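Local coordinates for oxidoreductase, short chain dehydrogenase/reductase family protein (Collinsella aerofaciens, PDB 5FYD) that reduces the 7-oxo group of 7-oxolithocholate with NADPH to give ursodeoxycholate, acting as a homodimeric 7beta-hydroxysteroid dehydrogenase, at residues 145-153 against 251-259. Sequence-based numbering, arbitrary orientation.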
loop_
_atom_site.group_PDB
_atom_site.type_symbol
_atom_site.label_atom_id
_atom_site.label_comp_id
_atom_site.label_asym_id
_atom_site.label_seq_id
_atom_site.Cartn_x
_atom_site.Cartn_y
_atom_site.Cartn_z
ATOM N N THR A 145 16.019 3.143 2.189
ATOM C CA THR A 145 15.775 4.582 2.122
ATOM C C THR A 145 16.680 5.364 3.083
ATOM O O THR A 145 16.993 6.530 2.824
ATOM C CB THR A 145 14.301 4.960 2.399
ATOM O OG1 THR A 145 13.938 4.534 3.711
ATOM C CG2 THR A 145 13.368 4.345 1.380
ATOM N N GLY A 146 17.089 4.724 4.176
ATOM C CA GLY A 146 18.070 5.305 5.087
ATOM C C GLY A 146 19.467 5.483 4.509
ATOM O O GLY A 146 20.279 6.237 5.050
ATOM N N ILE A 147 19.755 4.769 3.423
ATOM C CA ILE A 147 20.985 4.882 2.679
ATOM C C ILE A 147 20.844 5.785 1.455
ATOM O O ILE A 147 21.703 6.627 1.202
ATOM C CB ILE A 147 21.475 3.472 2.240
ATOM C CG1 ILE A 147 21.641 2.578 3.467
ATOM C CG2 ILE A 147 22.746 3.579 1.404
ATOM C CD1 ILE A 147 21.883 1.128 3.155
ATOM N N SER A 148 19.757 5.599 0.695
ATOM C CA SER A 148 19.540 6.327 -0.552
ATOM C C SER A 148 18.967 7.731 -0.367
ATOM O O SER A 148 19.096 8.571 -1.269
ATOM C CB SER A 148 18.569 5.528 -1.425
ATOM O OG SER A 148 17.269 5.519 -0.855
ATOM N N SER A 149 18.346 7.971 0.785
ATOM C CA SER A 149 17.384 9.061 0.987
ATOM C C SER A 149 16.064 8.775 0.253
ATOM O O SER A 149 15.988 7.924 -0.604
ATOM C CB SER A 149 17.935 10.453 0.598
ATOM O OG SER A 149 17.713 10.736 -0.776
ATOM N N SER A 150 15.031 9.548 0.556
ATOM C CA SER A 150 13.696 9.261 0.025
ATOM C C SER A 150 12.963 10.556 -0.340
ATOM O O SER A 150 12.040 10.973 0.365
ATOM C CB SER A 150 12.886 8.417 1.017
ATOM O OG SER A 150 12.882 8.983 2.320
ATOM N N PRO A 151 13.393 11.217 -1.441
ATOM C CA PRO A 151 12.665 12.372 -1.981
ATOM C C PRO A 151 11.172 12.099 -2.089
ATOM O O PRO A 151 10.779 10.980 -2.432
ATOM C CB PRO A 151 13.291 12.543 -3.380
ATOM C CG PRO A 151 14.687 12.047 -3.221
ATOM C CD PRO A 151 14.555 10.871 -2.297
ATOM N N TRP A 152 10.364 13.109 -1.738
ATOM C CA TRP A 152 8.891 13.048 -1.658
ATOM C C TRP A 152 8.360 12.198 -0.488
ATOM O O TRP A 152 7.166 11.975 -0.365
ATOM C CB TRP A 152 8.239 12.676 -3.013
ATOM C CG TRP A 152 8.157 13.825 -3.991
ATOM C CD1 TRP A 152 7.097 14.670 -4.173
ATOM C CD2 TRP A 152 9.182 14.282 -4.887
ATOM N NE1 TRP A 152 7.388 15.603 -5.131
ATOM C CE2 TRP A 152 8.651 15.385 -5.598
ATOM C CE3 TRP A 152 10.467 13.829 -5.207
ATOM C CZ2 TRP A 152 9.381 16.067 -6.585
ATOM C CZ3 TRP A 152 11.199 14.517 -6.164
ATOM C CH2 TRP A 152 10.650 15.628 -6.848
ATOM N N ASN A 153 9.259 11.747 0.387
ATOM C CA ASN A 153 8.892 11.055 1.613
ATOM C C ASN A 153 10.089 11.143 2.568
ATOM O O ASN A 153 10.547 10.140 3.123
ATOM C CB ASN A 153 8.519 9.593 1.312
ATOM C CG ASN A 153 7.630 8.968 2.381
ATOM O OD1 ASN A 153 7.583 9.402 3.518
ATOM N ND2 ASN A 153 6.883 7.937 1.990
ATOM N N ASP A 251 24.698 12.322 -5.280
ATOM C CA ASP A 251 23.633 12.996 -6.017
ATOM C C ASP A 251 22.917 12.093 -7.021
ATOM O O ASP A 251 21.692 12.161 -7.161
ATOM C CB ASP A 251 24.191 14.228 -6.733
ATOM C CG ASP A 251 24.414 15.405 -5.803
ATOM O OD1 ASP A 251 24.322 15.276 -4.564
ATOM O OD2 ASP A 251 24.690 16.499 -6.335
ATOM N N GLU A 252 23.671 11.239 -7.724
ATOM C CA GLU A 252 23.049 10.329 -8.677
ATOM C C GLU A 252 22.068 9.389 -8.005
ATOM O O GLU A 252 21.024 9.081 -8.547
ATOM C CB GLU A 252 24.110 9.489 -9.398
ATOM C CG GLU A 252 24.878 10.205 -10.496
ATOM C CD GLU A 252 25.908 9.246 -11.049
ATOM O OE1 GLU A 252 25.529 8.387 -11.870
ATOM O OE2 GLU A 252 27.031 9.224 -10.571
ATOM N N TYR A 253 22.434 8.915 -6.818
ATOM C CA TYR A 253 21.613 7.976 -6.060
ATOM C C TYR A 253 20.337 8.672 -5.580
ATOM O O TYR A 253 19.234 8.134 -5.719
ATOM C CB TYR A 253 22.421 7.444 -4.882
ATOM C CG TYR A 253 21.941 6.162 -4.231
ATOM C CD1 TYR A 253 20.840 5.428 -4.706
ATOM C CD2 TYR A 253 22.623 5.671 -3.139
ATOM C CE1 TYR A 253 20.462 4.249 -4.083
ATOM C CE2 TYR A 253 22.245 4.508 -2.513
ATOM C CZ TYR A 253 21.180 3.796 -2.987
ATOM O OH TYR A 253 20.859 2.616 -2.333
ATOM N N ILE A 254 20.487 9.876 -5.052
ATOM C CA ILE A 254 19.333 10.673 -4.595
ATOM C C ILE A 254 18.390 10.932 -5.769
ATOM O O ILE A 254 17.173 10.728 -5.675
ATOM C CB ILE A 254 19.792 12.035 -4.012
ATOM C CG1 ILE A 254 20.628 11.804 -2.746
ATOM C CG2 ILE A 254 18.600 12.960 -3.738
ATOM C CD1 ILE A 254 21.463 13.012 -2.370
ATOM N N ARG A 255 18.973 11.398 -6.867
ATOM C CA ARG A 255 18.201 11.773 -8.054
ATOM C C ARG A 255 17.464 10.592 -8.641
ATOM O O ARG A 255 16.355 10.752 -9.097
ATOM C CB ARG A 255 19.087 12.439 -9.116
ATOM C CG ARG A 255 19.417 13.878 -8.754
ATOM C CD ARG A 255 20.182 14.600 -9.858
ATOM N NE ARG A 255 20.573 15.934 -9.394
ATOM C CZ ARG A 255 21.803 16.438 -9.343
ATOM N NH1 ARG A 255 22.866 15.770 -9.769
ATOM N NH2 ARG A 255 21.966 17.664 -8.862
ATOM N N TYR A 256 18.087 9.419 -8.594
ATOM C CA TYR A 256 17.450 8.182 -9.037
ATOM C C TYR A 256 16.208 7.899 -8.212
ATOM O O TYR A 256 15.134 7.644 -8.768
ATOM C CB TYR A 256 18.430 7.034 -8.938
ATOM C CG TYR A 256 17.934 5.753 -9.506
ATOM C CD1 TYR A 256 17.880 5.576 -10.890
ATOM C CD2 TYR A 256 17.574 4.688 -8.684
ATOM C CE1 TYR A 256 17.449 4.379 -11.439
ATOM C CE2 TYR A 256 17.147 3.480 -9.234
ATOM C CZ TYR A 256 17.088 3.342 -10.606
ATOM O OH TYR A 256 16.676 2.164 -11.173
ATOM N N MET A 257 16.333 8.022 -6.889
ATOM C CA MET A 257 15.187 7.874 -6.002
ATOM C C MET A 257 14.076 8.868 -6.283
ATOM O O MET A 257 12.909 8.516 -6.191
ATOM C CB MET A 257 15.595 7.985 -4.535
ATOM C CG MET A 257 16.554 6.902 -4.064
ATOM S SD MET A 257 15.935 5.217 -4.285
ATOM C CE MET A 257 14.470 5.247 -3.267
ATOM N N GLY A 258 14.431 10.101 -6.611
ATOM C CA GLY A 258 13.448 11.142 -6.871
ATOM C C GLY A 258 12.866 11.130 -8.277
ATOM O O GLY A 258 11.852 11.779 -8.515
ATOM N N SER A 259 13.506 10.410 -9.199
ATOM C CA SER A 259 13.038 10.335 -10.582
ATOM C C SER A 259 11.763 9.492 -10.606
ATOM O O SER A 259 10.726 9.961 -11.057
ATOM C CB SER A 259 14.111 9.728 -11.481
ATOM O OG SER A 259 14.222 8.343 -11.229
#
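S148 CB lies over one face of the Y253 ring, 3.7 Å from the ring centroid and 24° off the normal. This CH-pi contact is offset toward the ring's rim. With chi1 at -161°, the Y253 side chain extends away from its own N, which carries the ring across to helix 145-148. I147 CG2 adds a looser contact at Y253 CE2, 4.1 Å away. M257 comes in beside the ring and also touches S148. Its chain bends at both chi2 and chi3, and its CG comes within 3.6 Å of S148 OG. Further along, P151 CD meets M257 CB at 3.8 Å, the two side chains crossing at about a right angle. P151 CB sits 3.8 Å from G258 CA, where the missing side chain permits close approach. W152 CZ3 reaches G258 O.

No hydrogen bond links the two segments. S148 and S149 tie each other down where helix 145-148 ends. S149 OG donates to S148 O (2.6 Å), in the carbonyl plane on a lone pair. S148 OG donates to S149 O (2.7 Å), tilted 25° from the plane of the S149 carbonyl. A type II beta turn from S150 to N153 then presents P151 and W152.

The Y253 ring also stacks on W244 and touches V241. Replacing Y253 by an alanine is likely to uncover S148 and take from W244 the ring stacked on it. M257 also packs on Q203 of the second subunit. Helix 145-148 and the turn after it, which follow strand 136-143 of this SDR Rossmann fold, thus meet helix 250-258 in the tail required for activity.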